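PDB 4CO9: kynurenine formamidase, which catalyses the zinc-dependent hydrolysis of N-formyl-L-kynurenine to L-kynurenine and formate, the second step of tryptophan degradation by the kynurenine pathway. Local coordinates for residues 124-129 against 147-152; 84-89 against 110-115; 188-193 against 205-210; 7-12 against 179-184. All coordinates share one frame; numbering follows the deposited sequence. Where two conformers were deposited one is given.

Contact 1: residues 124-129 against 147-152; sequences DIIPHL and VDVPSV
I126 lays its side chain over the loop of residues 149-151, CG2 against V149 CG1 at 4.0 Å and CD1 reaching past the other branch of the same valine. That loop follows strand 144-147, one of the parallel strands of the central mixed sheet, and leads from the sheet to the zinc site. CG1 of I126 stands between the backbone N and the carbonyl carbon (chi1 63°), which directs CD1 at the backbone of S151, 3.2 Å from the carbonyl O and 3.9 Å from CB; CG2 lies by V149 and the ring of P150. The same loop also touches helix 161-168: S151 and V152 both meet H163, a ligand of the second zinc, and the S151 side chain is about 4 Å from a zinc ion. OG of S151 is bonded to the backbone N of D153. At the far end L129 and V152 pack through CD1 and CG1 at 3.7 Å, and L129 CD1 also meets V147 CG1. A backbone bond closes this end, from L129 N to V152 O (2.9 Å, 170° at the hydrogen). Between the two apolar patches the chains do not bond directly; a water gives one hydrogen to P127 O and the other to S151 O, each at 2.8 Å.

Contact 2: residues 84-89 against 110-115; sequences IIDVSN and LLRTSS
I85 and L111 lie side by side on one face of two neighbouring parallel strands, pointing the same way, with I85 CD1 3.7 Å from L111 CD2. V87 CG2 continues this apolar face by resting on L111 CB. On the other face I84 and L110 meet through their CD1 atoms; in this part both faces are buried and closely packed. The strands, 81-86 and 108-112 of the central mixed sheet, are joined by regular backbone bonds from I85 N to L110 O, R112 N to I85 O and V87 N to R112 O.

From the D86-R112 pair onward polar groups take over. The R112 chain runs out extended and bends at chi3 (-58°), bringing NH1 to D86 OD2 at 3.1 Å in a salt bridge. The two flat groups are nearly coplanar, 22° apart, and OD2 receives through its anti lone pair, although the bond is bent to 144°. In the same D86 conformer, one of two, OD1 accepts from S88 N above the carboxylate plane, an Asx turn. Water fills in for direct bonds: one molecule joins D86 OD2 to S114 OG, which is also hydrogen-bonded to D180, another N89 N to T113 O.

R112 has stronger partners in the 179-184 loop, V182 O for NH2 and D184 for NH1, with L179 O a further acceptor for NE. Amid two carboxylates and two carbonyls, the buried guanidinium is probably firmly charged, and the longer, bent bond to the partly exposed, less settled D86 probably contributes less to its neutralisation.

Contact 3: residues 188-193 against 205-210; sequences ELIALP and RAVIRP
I190 and V207 stand side by side and point the same way, I190 CB 3.8 Å from V207 CG2, as a facing pair on two antiparallel strands of the central mixed sheet. They form a hydrogen-bonded pair: I190 N reaches V207 O and V207 N returns to I190 O. E188 and R209 form the next such pair on this face, but their charged ends are not in contact, E188 OE2 lying 5.8 Å from R209 NH2 in the glutamate conformer given.

The opposite face carries L189 and I208, a non-hydrogen-bonded pair whose side chains cross obliquely. With CG of L189 placed opposite its own N (chi1 172°), CD1 swings across to I208 CG2 at 3.7 Å and to V207 O at 3.5 Å. A191 and A206 then meet through their CB atoms.

The face of I190 and V207 belongs to the dimer interface: I190 packs on I190 of the second subunit, V207 on L192 of that subunit, and R205 NH1 donates to P193 O there. Past the alanines the two chains are joined by water; one molecule accepts from R205 N at 2.9 Å and donates to L192 O at 2.6 Å.

Contact 4: residues 7-12 against 179-184; sequences KWIDIS and LDHVAD
I11, the residue with the most surface buried here, spreads its two branches over separate partners: CD1 meets L179 CD2 at 4.1 Å, while CG2 touches both V182 CG1 (4.1 Å) and NE2 of H181. With chi1 at 58° the longer branch is tucked in over its own main chain and extends toward L179, which leaves CG2 to the valine and the imidazole. The I11 and V182 side chains cross at about a right angle.

H181 comes next. Its ring reaches across to segment 7-12 and gives the NE2 hydrogen to D10 O at 2.8 Å. The acceptor lies near the ring plane, 13° out of it, yet the bond is bent, 140° at the hydrogen. I9 CG2 meets the edge of the ring 3.7 Å from NE2, the two side chains sliding past each other in opposite directions, and V182 CG1 rests over one face toward the rim.

H181 occupies the third position of a type I beta turn from L179 to V182, closed by V182 N to L179 O, in the loop between strands 172-175 and 185-190. The partner, strand 9-10, is the outermost strand of the central sheet beside 207-210, so the turn covers the sheet near its edge.

V182 and L179 carry the inner side, V182 CG1 touching I9 CG2 as well at 4.0 Å. D10 itself turns its carboxylate from the histidine: OD2 forms a salt bridge with R205, and OD1 accepts from S12 N in an Asx turn, 3.0 Å away and from above the carboxylate plane.

Overall arrangement
Contacts 1, 2 and 3 are largely buried, whereas contact 4 is partly buried and includes the exposed H181. Contacts 2, 3 and 4 all reach the central sheet: the first two pair neighbouring strands, parallel in one and antiparallel in the other, while contact 4 lays a turn against an edge strand. Contact 1 starts at the end of strand 144-147 but is mainly loop, lies nearest the zinc ions and has a single direct backbone bond. Contacts 1 and 2 meet where D148 binds T113 and S114; contacts 2 and 3 through I84 and I208; contacts 2 and 4 through R112, bonded to V182 and D184; contacts 3 and 4 through R205 and D10. Contacts 3 and 4 also touch the second subunit.

Contact 1: residues 124-129 against 147-152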
loop_
_atom_site.group_PDB
_atom_site.type_symbol
_atom_site.label_atom_id
_atom_site.label_comp_id
_atom_site.label_asym_id
_atom_site.label_seq_id
_atom_site.Cartn_x
_atom_site.Cartn_y
_atom_site.Cartn_z
ATOM N N ASP C 124 7.526 -25.904 0.059
ATOM C CA ASP C 124 7.521 -26.984 -0.920
ATOM C C ASP C 124 6.105 -27.445 -1.219
ATOM O O ASP C 124 5.822 -27.888 -2.324
ATOM C CB ASP C 124 8.361 -28.152 -0.399
ATOM C CG ASP C 124 9.821 -27.776 -0.239
ATOM O OD1 ASP C 124 10.396 -27.217 -1.197
ATOM O OD2 ASP C 124 10.389 -28.041 0.839
ATOM N N ILE C 125 5.227 -27.374 -0.220
ATOM C CA ILE C 125 3.814 -27.709 -0.388
ATOM C C ILE C 125 2.980 -26.793 0.503
ATOM O O ILE C 125 3.427 -26.400 1.577
ATOM C CB ILE C 125 3.540 -29.195 -0.021
ATOM C CG1 ILE C 125 2.095 -29.586 -0.342
ATOM C CG2 ILE C 125 3.832 -29.465 1.446
ATOM C CD1 ILE C 125 1.840 -31.079 -0.264
ATOM N N ILE C 126 1.776 -26.457 0.056
ATOM C CA ILE C 126 0.834 -25.695 0.883
ATOM C C ILE C 126 -0.561 -26.295 0.790
ATOM O O ILE C 126 -0.850 -27.049 -0.131
ATOM C CB ILE C 126 0.754 -24.217 0.441
ATOM C CG1 ILE C 126 0.222 -24.118 -1.001
ATOM C CG2 ILE C 126 2.120 -23.552 0.597
ATOM C CD1 ILE C 126 -0.132 -22.712 -1.447
ATOM N N PRO C 127 -1.439 -25.946 1.740
ATOM C CA PRO C 127 -2.839 -26.289 1.567
ATOM C C PRO C 127 -3.442 -25.378 0.524
ATOM O O PRO C 127 -3.247 -24.172 0.590
ATOM C CB PRO C 127 -3.454 -26.004 2.943
ATOM C CG PRO C 127 -2.302 -25.858 3.871
ATOM C CD PRO C 127 -1.215 -25.276 3.027
ATOM N N HIS C 128 -4.167 -25.941 -0.433
ATOM C CA HIS C 128 -4.802 -25.132 -1.465
ATOM C C HIS C 128 -6.297 -25.036 -1.188
ATOM O O HIS C 128 -6.815 -25.746 -0.334
ATOM C CB HIS C 128 -4.542 -25.725 -2.843
ATOM C CG HIS C 128 -5.043 -27.126 -3.000
ATOM N ND1 HIS C 128 -4.323 -28.222 -2.577
ATOM C CD2 HIS C 128 -6.189 -27.607 -3.534
ATOM C CE1 HIS C 128 -4.999 -29.323 -2.860
ATOM N NE2 HIS C 128 -6.137 -28.977 -3.431
ATOM N N LEU C 129 -6.968 -24.159 -1.920
ATOM C CA LEU C 129 -8.414 -24.036 -1.887
ATOM C C LEU C 129 -9.005 -24.808 -3.061
ATOM O O LEU C 129 -8.502 -24.728 -4.181
ATOM C CB LEU C 129 -8.830 -22.569 -1.998
ATOM C CG LEU C 129 -8.105 -21.604 -1.059
ATOM C CD1 LEU C 129 -8.732 -20.228 -1.176
ATOM C CD2 LEU C 129 -8.143 -22.097 0.384
ATOM N N VAL C 147 -5.306 -15.752 2.388
ATOM C CA VAL C 147 -4.627 -16.917 2.924
ATOM C C VAL C 147 -3.227 -16.577 3.439
ATOM O O VAL C 147 -2.575 -15.655 2.927
ATOM C CB VAL C 147 -4.539 -18.062 1.886
ATOM C CG1 VAL C 147 -5.928 -18.577 1.570
ATOM C CG2 VAL C 147 -3.829 -17.617 0.616
ATOM N N ASP C 148 -2.767 -17.323 4.444
ATOM C CA ASP C 148 -1.436 -17.102 5.015
ATOM C C ASP C 148 -0.350 -17.928 4.334
ATOM O O ASP C 148 0.637 -18.307 4.965
ATOM C CB ASP C 148 -1.443 -17.345 6.529
ATOM C CG ASP C 148 -1.829 -18.764 6.904
ATOM O OD1 ASP C 148 -2.259 -19.535 6.019
ATOM O OD2 ASP C 148 -1.733 -19.100 8.106
ATOM N N VAL C 149 -0.536 -18.191 3.042
ATOM C CA VAL C 149 0.431 -18.892 2.201
ATOM C C VAL C 149 0.496 -18.179 0.833
ATOM O O VAL C 149 -0.315 -17.298 0.561
ATOM C CB VAL C 149 0.058 -20.378 2.023
ATOM C CG1 VAL C 149 0.379 -21.152 3.288
ATOM C CG2 VAL C 149 -1.416 -20.524 1.669
ATOM N N PRO C 150 1.480 -18.522 -0.015
ATOM C CA PRO C 150 1.687 -17.723 -1.247
ATOM C C PRO C 150 0.657 -17.903 -2.340
ATOM O O PRO C 150 0.642 -17.114 -3.283
ATOM C CB PRO C 150 3.041 -18.211 -1.762
ATOM C CG PRO C 150 3.719 -18.791 -0.579
ATOM C CD PRO C 150 2.635 -19.393 0.260
ATOM N N SER C 151 -0.169 -18.935 -2.246
ATOM C CA SER C 151 -1.117 -19.217 -3.299
ATOM C C SER C 151 -2.414 -19.832 -2.780
ATOM O O SER C 151 -2.441 -20.441 -1.708
ATOM C CB SER C 151 -0.492 -20.147 -4.327
ATOM O OG SER C 151 -1.303 -20.210 -5.494
ATOM N N VAL C 152 -3.476 -19.645 -3.554
ATOM C CA VAL C 152 -4.748 -20.354 -3.327
ATOM C C VAL C 152 -4.813 -21.673 -4.111
ATOM O O VAL C 152 -5.723 -22.469 -3.890
ATOM C CB VAL C 152 -5.975 -19.486 -3.673
ATOM C CG1 VAL C 152 -6.028 -18.262 -2.769
ATOM C CG2 VAL C 152 -5.985 -19.088 -5.144
HETATM O O HOH W 1 -4.309 -21.662 -0.093
#

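Contact 2: residues 84-89 against 110-115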
loop_
_atom_site.group_PDB
_atom_site.type_symbol
_atom_site.label_atom_id
_atom_site.label_comp_id
_atom_site.label_asym_id
_atom_site.label_seq_id
_atom_site.Cartn_x
_atom_site.Cartn_y
_atom_site.Cartn_z
ATOM N N ILE C 84 -11.811 -13.780 10.573
ATOM C CA ILE C 84 -10.653 -14.656 10.537
ATOM C C ILE C 84 -10.975 -15.998 11.198
ATOM O O ILE C 84 -11.514 -16.031 12.309
ATOM C CB ILE C 84 -9.463 -14.009 11.257
ATOM C CG1 ILE C 84 -9.191 -12.625 10.638
ATOM C CG2 ILE C 84 -8.242 -14.909 11.202
ATOM C CD1 ILE C 84 -7.969 -11.929 11.182
ATOM N N ILE C 85 -10.651 -17.087 10.504
ATOM C CA ILE C 85 -10.931 -18.437 10.980
ATOM C C ILE C 85 -9.718 -19.314 10.843
ATOM O O ILE C 85 -8.824 -19.053 10.028
ATOM C CB ILE C 85 -12.121 -19.112 10.249
ATOM C CG1 ILE C 85 -11.842 -19.282 8.764
ATOM C CG2 ILE C 85 -13.406 -18.320 10.483
ATOM C CD1 ILE C 85 -12.906 -20.064 8.016
ATOM N N ASP C 86 -9.702 -20.363 11.647
ATOM C CA ASP C 86 -8.620 -21.325 11.655
ATOM C C ASP C 86 -8.970 -22.539 10.801
ATOM O O ASP C 86 -9.957 -23.229 11.055
ATOM C CB ASP C 86 -8.238 -21.750 13.065
ATOM C CG ASP C 86 -6.908 -22.461 13.103
ATOM O OD1 ASP C 86 -6.865 -23.659 12.765
ATOM O OD2 ASP C 86 -5.894 -21.803 13.435
ATOM N N VAL C 87 -8.127 -22.808 9.808
ATOM C CA VAL C 87 -8.253 -23.995 8.963
ATOM C C VAL C 87 -6.909 -24.729 8.905
ATOM O O VAL C 87 -6.514 -25.246 7.868
ATOM C CB VAL C 87 -8.759 -23.648 7.561
ATOM C CG1 VAL C 87 -10.227 -23.245 7.621
ATOM C CG2 VAL C 87 -7.938 -22.530 6.932
ATOM N N SER C 88 -6.229 -24.789 10.043
ATOM C CA SER C 88 -4.950 -25.472 10.140
ATOM C C SER C 88 -5.125 -26.979 10.031
ATOM O O SER C 88 -6.218 -27.500 10.233
ATOM C CB SER C 88 -4.263 -25.137 11.457
ATOM O OG SER C 88 -5.114 -25.450 12.544
ATOM N N ASN C 89 -4.038 -27.664 9.698
ATOM C CA ASN C 89 -4.018 -29.117 9.636
ATOM C C ASN C 89 -5.009 -29.707 8.642
ATOM O O ASN C 89 -5.567 -30.780 8.878
ATOM C CB ASN C 89 -4.242 -29.674 11.041
ATOM C CG ASN C 89 -3.073 -29.414 11.959
ATOM O OD1 ASN C 89 -1.922 -29.455 11.550
ATOM N ND2 ASN C 89 -3.371 -29.104 13.200
ATOM N N LEU C 110 -10.424 -14.276 6.044
ATOM C CA LEU C 110 -9.010 -14.667 6.101
ATOM C C LEU C 110 -8.888 -16.045 6.708
ATOM O O LEU C 110 -9.478 -16.325 7.760
ATOM C CB LEU C 110 -8.179 -13.669 6.907
ATOM C CG LEU C 110 -8.319 -12.197 6.540
ATOM C CD1 LEU C 110 -7.410 -11.317 7.376
ATOM C CD2 LEU C 110 -8.059 -11.962 5.057
ATOM N N LEU C 111 -8.108 -16.896 6.050
ATOM C CA LEU C 111 -7.908 -18.278 6.447
ATOM C C LEU C 111 -6.515 -18.475 7.031
ATOM O O LEU C 111 -5.515 -18.282 6.336
ATOM C CB LEU C 111 -8.090 -19.198 5.238
ATOM C CG LEU C 111 -9.362 -19.058 4.414
ATOM C CD1 LEU C 111 -9.388 -20.088 3.290
ATOM C CD2 LEU C 111 -10.587 -19.229 5.290
ATOM N N ARG C 112 -6.455 -18.841 8.313
ATOM C CA ARG C 112 -5.209 -19.222 8.953
ATOM C C ARG C 112 -4.970 -20.720 8.766
ATOM O O ARG C 112 -5.638 -21.540 9.396
ATOM C CB ARG C 112 -5.217 -18.894 10.460
ATOM C CG ARG C 112 -3.836 -18.993 11.093
ATOM C CD ARG C 112 -3.812 -18.991 12.626
ATOM N NE ARG C 112 -4.437 -17.804 13.211
ATOM C CZ ARG C 112 -5.722 -17.728 13.537
ATOM N NH1 ARG C 112 -6.531 -18.784 13.385
ATOM N NH2 ARG C 112 -6.203 -16.603 14.029
ATOM N N THR C 113 -4.056 -21.069 7.868
ATOM C CA THR C 113 -3.643 -22.464 7.703
ATOM C C THR C 113 -2.529 -22.808 8.678
ATOM O O THR C 113 -2.370 -23.964 9.036
ATOM C CB THR C 113 -3.140 -22.777 6.274
ATOM O OG1 THR C 113 -1.864 -22.164 6.066
ATOM C CG2 THR C 113 -4.128 -22.316 5.215
ATOM N N SER C 114 -1.760 -21.802 9.089
ATOM C CA SER C 114 -0.565 -21.985 9.908
ATOM C C SER C 114 0.354 -23.050 9.327
ATOM O O SER C 114 1.035 -23.755 10.070
ATOM C CB SER C 114 -0.938 -22.343 11.353
ATOM O OG SER C 114 -1.750 -21.326 11.936
ATOM N N SER C 115 0.360 -23.177 8.003
ATOM C CA SER C 115 1.086 -24.265 7.344
ATOM C C SER C 115 2.552 -23.922 7.114
ATOM O O SER C 115 3.403 -24.811 7.108
ATOM C CB SER C 115 0.422 -24.654 6.048
ATOM O OG SER C 115 1.181 -25.653 5.388
HETATM O O HOH W 2 -3.363 -22.433 13.801
HETATM O O HOH W 3 -1.434 -26.428 9.351
#

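Contact 3: residues 188-193 against 205-210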
loop_
_atom_site.group_PDB
_atom_site.type_symbol
_atom_site.label_atom_id
_atom_site.label_comp_id
_atom_site.label_asym_id
_atom_site.label_seq_id
_atom_site.Cartn_x
_atom_site.Cartn_y
_atom_site.Cartn_z
ATOM N N GLU C 188 -11.730 -5.143 11.336
ATOM C CA GLU C 188 -11.733 -4.343 10.127
ATOM C C GLU C 188 -10.401 -4.595 9.436
ATOM O O GLU C 188 -9.366 -4.635 10.094
ATOM C CB GLU C 188 -11.930 -2.865 10.461
ATOM C CG GLU C 188 -13.358 -2.546 10.907
ATOM C CD GLU C 188 -14.285 -2.223 9.758
ATOM O OE1 GLU C 188 -13.881 -2.412 8.611
ATOM O OE2 GLU C 188 -15.445 -1.831 9.994
ATOM N N LEU C 189 -10.444 -4.830 8.127
ATOM C CA LEU C 189 -9.242 -5.109 7.324
ATOM C C LEU C 189 -8.956 -3.925 6.413
ATOM O O LEU C 189 -9.875 -3.297 5.898
ATOM C CB LEU C 189 -9.452 -6.343 6.439
ATOM C CG LEU C 189 -8.385 -6.704 5.392
ATOM C CD1 LEU C 189 -7.058 -7.087 6.029
ATOM C CD2 LEU C 189 -8.887 -7.848 4.516
ATOM N N ILE C 190 -7.674 -3.630 6.233
ATOM C CA ILE C 190 -7.203 -2.771 5.149
ATOM C C ILE C 190 -6.112 -3.540 4.409
ATOM O O ILE C 190 -5.144 -4.004 5.021
ATOM C CB ILE C 190 -6.600 -1.457 5.667
ATOM C CG1 ILE C 190 -7.634 -0.680 6.503
ATOM C CG2 ILE C 190 -6.109 -0.605 4.500
ATOM C CD1 ILE C 190 -7.031 0.461 7.292
ATOM N N ALA C 191 -6.252 -3.656 3.093
ATOM C CA ALA C 191 -5.245 -4.335 2.278
ATOM C C ALA C 191 -5.253 -3.814 0.841
ATOM O O ALA C 191 -5.577 -4.537 -0.096
ATOM C CB ALA C 191 -5.470 -5.834 2.316
ATOM N N LEU C 192 -4.899 -2.541 0.682
ATOM C CA LEU C 192 -5.142 -1.827 -0.566
ATOM C C LEU C 192 -4.024 -2.018 -1.583
ATOM O O LEU C 192 -2.854 -1.843 -1.247
ATOM C CB LEU C 192 -5.298 -0.327 -0.294
ATOM C CG LEU C 192 -6.639 0.118 0.292
ATOM C CD1 LEU C 192 -6.474 1.431 1.033
ATOM C CD2 LEU C 192 -7.682 0.246 -0.806
ATOM N N PRO C 193 -4.378 -2.337 -2.837
ATOM C CA PRO C 193 -3.337 -2.356 -3.873
ATOM C C PRO C 193 -2.857 -0.958 -4.205
ATOM O O PRO C 193 -3.623 0.008 -4.094
ATOM C CB PRO C 193 -4.030 -2.954 -5.094
ATOM C CG PRO C 193 -5.489 -2.896 -4.835
ATOM C CD PRO C 193 -5.716 -2.659 -3.366
ATOM N N ARG C 205 0.061 -3.304 2.182
ATOM C CA ARG C 205 0.242 -3.343 3.622
ATOM C C ARG C 205 -1.093 -3.755 4.200
ATOM O O ARG C 205 -2.035 -2.957 4.243
ATOM C CB ARG C 205 0.667 -1.994 4.184
ATOM C CG ARG C 205 1.069 -2.049 5.659
ATOM C CD ARG C 205 2.360 -2.822 5.822
ATOM N NE ARG C 205 2.860 -2.871 7.190
ATOM C CZ ARG C 205 3.567 -1.915 7.785
ATOM N NH1 ARG C 205 3.839 -0.766 7.176
ATOM N NH2 ARG C 205 3.980 -2.101 9.023
ATOM N N ALA C 206 -1.192 -5.021 4.574
ATOM C CA ALA C 206 -2.385 -5.530 5.199
ATOM C C ALA C 206 -2.304 -5.315 6.698
ATOM O O ALA C 206 -1.324 -5.712 7.344
ATOM C CB ALA C 206 -2.577 -7.003 4.874
ATOM N N VAL C 207 -3.336 -4.669 7.238
ATOM C CA VAL C 207 -3.487 -4.475 8.672
ATOM C C VAL C 207 -4.927 -4.760 9.083
ATOM O O VAL C 207 -5.847 -4.655 8.272
ATOM C CB VAL C 207 -3.123 -3.032 9.105
ATOM C CG1 VAL C 207 -1.697 -2.695 8.720
ATOM C CG2 VAL C 207 -4.078 -2.014 8.492
ATOM N N ILE C 208 -5.119 -5.057 10.368
ATOM C CA ILE C 208 -6.454 -5.310 10.921
ATOM C C ILE C 208 -6.637 -4.656 12.289
ATOM O O ILE C 208 -5.671 -4.482 13.035
ATOM C CB ILE C 208 -6.753 -6.830 11.063
ATOM C CG1 ILE C 208 -5.694 -7.535 11.931
ATOM C CG2 ILE C 208 -6.858 -7.464 9.688
ATOM C CD1 ILE C 208 -5.975 -9.007 12.199
ATOM N N ARG C 209 -7.884 -4.308 12.595
ATOM C CA ARG C 209 -8.248 -3.754 13.880
ATOM C C ARG C 209 -9.448 -4.532 14.429
ATOM O O ARG C 209 -10.451 -4.684 13.729
ATOM C CB ARG C 209 -8.634 -2.293 13.704
ATOM C CG ARG C 209 -8.993 -1.578 14.984
ATOM C CD ARG C 209 -9.160 -0.091 14.750
ATOM N NE ARG C 209 -10.293 0.214 13.906
ATOM C CZ ARG C 209 -10.634 1.444 13.535
ATOM N NH1 ARG C 209 -9.905 2.490 13.904
ATOM N NH2 ARG C 209 -11.699 1.631 12.774
ATOM N N PRO C 210 -9.359 -5.003 15.683
ATOM C CA PRO C 210 -10.477 -5.784 16.241
ATOM C C PRO C 210 -11.745 -4.946 16.332
ATOM O O PRO C 210 -11.659 -3.763 16.643
ATOM C CB PRO C 210 -9.979 -6.218 17.620
ATOM C CG PRO C 210 -8.691 -5.520 17.860
ATOM C CD PRO C 210 -8.214 -4.886 16.602
HETATM O O HOH W 4 -1.362 -1.186 0.814
HETATM O O HOH W 5 -3.258 -0.850 2.640
#

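Contact 4: residues 7-12 against 179-184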
loop_
_atom_site.group_PDB
_atom_site.type_symbol
_atom_site.label_atom_id
_atom_site.label_comp_id
_atom_site.label_asym_id
_atom_site.label_seq_id
_atom_site.Cartn_x
_atom_site.Cartn_y
_atom_site.Cartn_z
ATOM N N LYS C 7 -5.944 -0.513 18.436
ATOM C CA LYS C 7 -4.862 -0.272 17.489
ATOM C C LYS C 7 -4.961 -1.190 16.270
ATOM O O LYS C 7 -5.428 -2.325 16.365
ATOM C CB LYS C 7 -3.509 -0.484 18.158
ATOM C CG LYS C 7 -3.152 0.545 19.208
ATOM C CD LYS C 7 -1.704 0.328 19.656
ATOM C CE LYS C 7 -1.264 1.339 20.695
ATOM N NZ LYS C 7 0.159 1.130 21.078
ATOM N N TRP C 8 -4.502 -0.677 15.130
ATOM C CA TRP C 8 -4.281 -1.483 13.951
ATOM C C TRP C 8 -3.135 -2.445 14.215
ATOM O O TRP C 8 -2.154 -2.081 14.849
ATOM C CB TRP C 8 -3.972 -0.588 12.748
ATOM C CG TRP C 8 -5.140 0.209 12.385
ATOM C CD1 TRP C 8 -5.424 1.485 12.776
ATOM C CD2 TRP C 8 -6.258 -0.240 11.628
ATOM N NE1 TRP C 8 -6.648 1.870 12.288
ATOM C CE2 TRP C 8 -7.188 0.824 11.586
ATOM C CE3 TRP C 8 -6.573 -1.443 10.984
ATOM C CZ2 TRP C 8 -8.382 0.733 10.903
ATOM C CZ3 TRP C 8 -7.766 -1.531 10.307
ATOM C CH2 TRP C 8 -8.659 -0.448 10.271
ATOM N N ILE C 9 -3.286 -3.676 13.740
ATOM C CA ILE C 9 -2.291 -4.728 13.873
ATOM C C ILE C 9 -1.737 -5.083 12.496
ATOM O O ILE C 9 -2.494 -5.374 11.583
ATOM C CB ILE C 9 -2.909 -6.001 14.477
ATOM C CG1 ILE C 9 -3.500 -5.687 15.860
ATOM C CG2 ILE C 9 -1.884 -7.125 14.605
ATOM C CD1 ILE C 9 -4.500 -6.742 16.311
ATOM N N ASP C 10 -0.414 -5.094 12.376
ATOM C CA ASP C 10 0.262 -5.456 11.128
ATOM C C ASP C 10 0.126 -6.954 10.866
ATOM O O ASP C 10 0.482 -7.772 11.724
ATOM C CB ASP C 10 1.741 -5.065 11.243
ATOM C CG ASP C 10 2.486 -5.087 9.920
ATOM O OD1 ASP C 10 1.878 -5.366 8.860
ATOM O OD2 ASP C 10 3.710 -4.806 9.941
ATOM N N ILE C 11 -0.400 -7.320 9.698
ATOM C CA ILE C 11 -0.420 -8.724 9.279
ATOM C C ILE C 11 0.307 -8.921 7.943
ATOM O O ILE C 11 -0.032 -9.819 7.165
ATOM C CB ILE C 11 -1.853 -9.306 9.241
ATOM C CG1 ILE C 11 -2.771 -8.515 8.306
ATOM C CG2 ILE C 11 -2.421 -9.327 10.649
ATOM C CD1 ILE C 11 -4.003 -9.285 7.881
ATOM N N SER C 12 1.304 -8.074 7.700
ATOM C CA SER C 12 2.105 -8.129 6.486
ATOM C C SER C 12 3.485 -8.735 6.753
ATOM O O SER C 12 4.024 -8.615 7.848
ATOM C CB SER C 12 2.296 -6.730 5.914
ATOM O OG SER C 12 1.056 -6.076 5.706
ATOM N N LEU C 179 -0.820 -14.407 10.215
ATOM C CA LEU C 179 -1.941 -14.513 11.133
ATOM C C LEU C 179 -1.660 -15.281 12.429
ATOM O O LEU C 179 -2.558 -15.435 13.241
ATOM C CB LEU C 179 -3.130 -15.170 10.411
ATOM C CG LEU C 179 -3.688 -14.479 9.171
ATOM C CD1 LEU C 179 -4.808 -15.322 8.580
ATOM C CD2 LEU C 179 -4.175 -13.070 9.475
ATOM N N ASP C 180 -0.440 -15.752 12.648
ATOM C CA ASP C 180 -0.193 -16.564 13.852
ATOM C C ASP C 180 -0.247 -15.749 15.157
ATOM O O ASP C 180 -0.518 -16.306 16.208
ATOM C CB ASP C 180 1.083 -17.398 13.722
ATOM C CG ASP C 180 0.831 -18.755 13.049
ATOM O OD1 ASP C 180 -0.183 -18.921 12.314
ATOM O OD2 ASP C 180 1.652 -19.668 13.268
ATOM N N HIS C 181 -0.098 -14.428 15.058
ATOM C CA HIS C 181 -0.140 -13.549 16.215
ATOM C C HIS C 181 -1.518 -12.916 16.452
ATOM O O HIS C 181 -1.654 -12.073 17.314
ATOM C CB HIS C 181 0.927 -12.458 16.109
ATOM C CG HIS C 181 0.742 -11.531 14.945
ATOM N ND1 HIS C 181 0.993 -11.911 13.644
ATOM C CD2 HIS C 181 0.335 -10.240 14.886
ATOM C CE1 HIS C 181 0.729 -10.906 12.832
ATOM N NE2 HIS C 181 0.337 -9.874 13.560
ATOM N N VAL C 182 -2.535 -13.320 15.697
ATOM C CA VAL C 182 -3.867 -12.763 15.870
ATOM C C VAL C 182 -4.902 -13.854 16.117
ATOM O O VAL C 182 -4.833 -14.958 15.572
ATOM C CB VAL C 182 -4.295 -11.872 14.673
ATOM C CG1 VAL C 182 -3.224 -10.838 14.375
ATOM C CG2 VAL C 182 -4.598 -12.699 13.442
ATOM N N ALA C 183 -5.882 -13.514 16.934
ATOM C CA ALA C 183 -6.925 -14.450 17.307
ATOM C C ALA C 183 -7.998 -14.496 16.239
ATOM O O ALA C 183 -8.178 -13.536 15.464
ATOM C CB ALA C 183 -7.529 -14.034 18.643
ATOM N N ASP C 184 -8.741 -15.601 16.216
ATOM C CA ASP C 184 -9.917 -15.709 15.368
ATOM C C ASP C 184 -10.922 -14.642 15.738
ATOM O O ASP C 184 -10.964 -14.188 16.882
ATOM C CB ASP C 184 -10.593 -17.071 15.533
ATOM C CG ASP C 184 -9.764 -18.213 15.007
ATOM O OD1 ASP C 184 -8.849 -18.000 14.190
ATOM O OD2 ASP C 184 -10.075 -19.364 15.371
#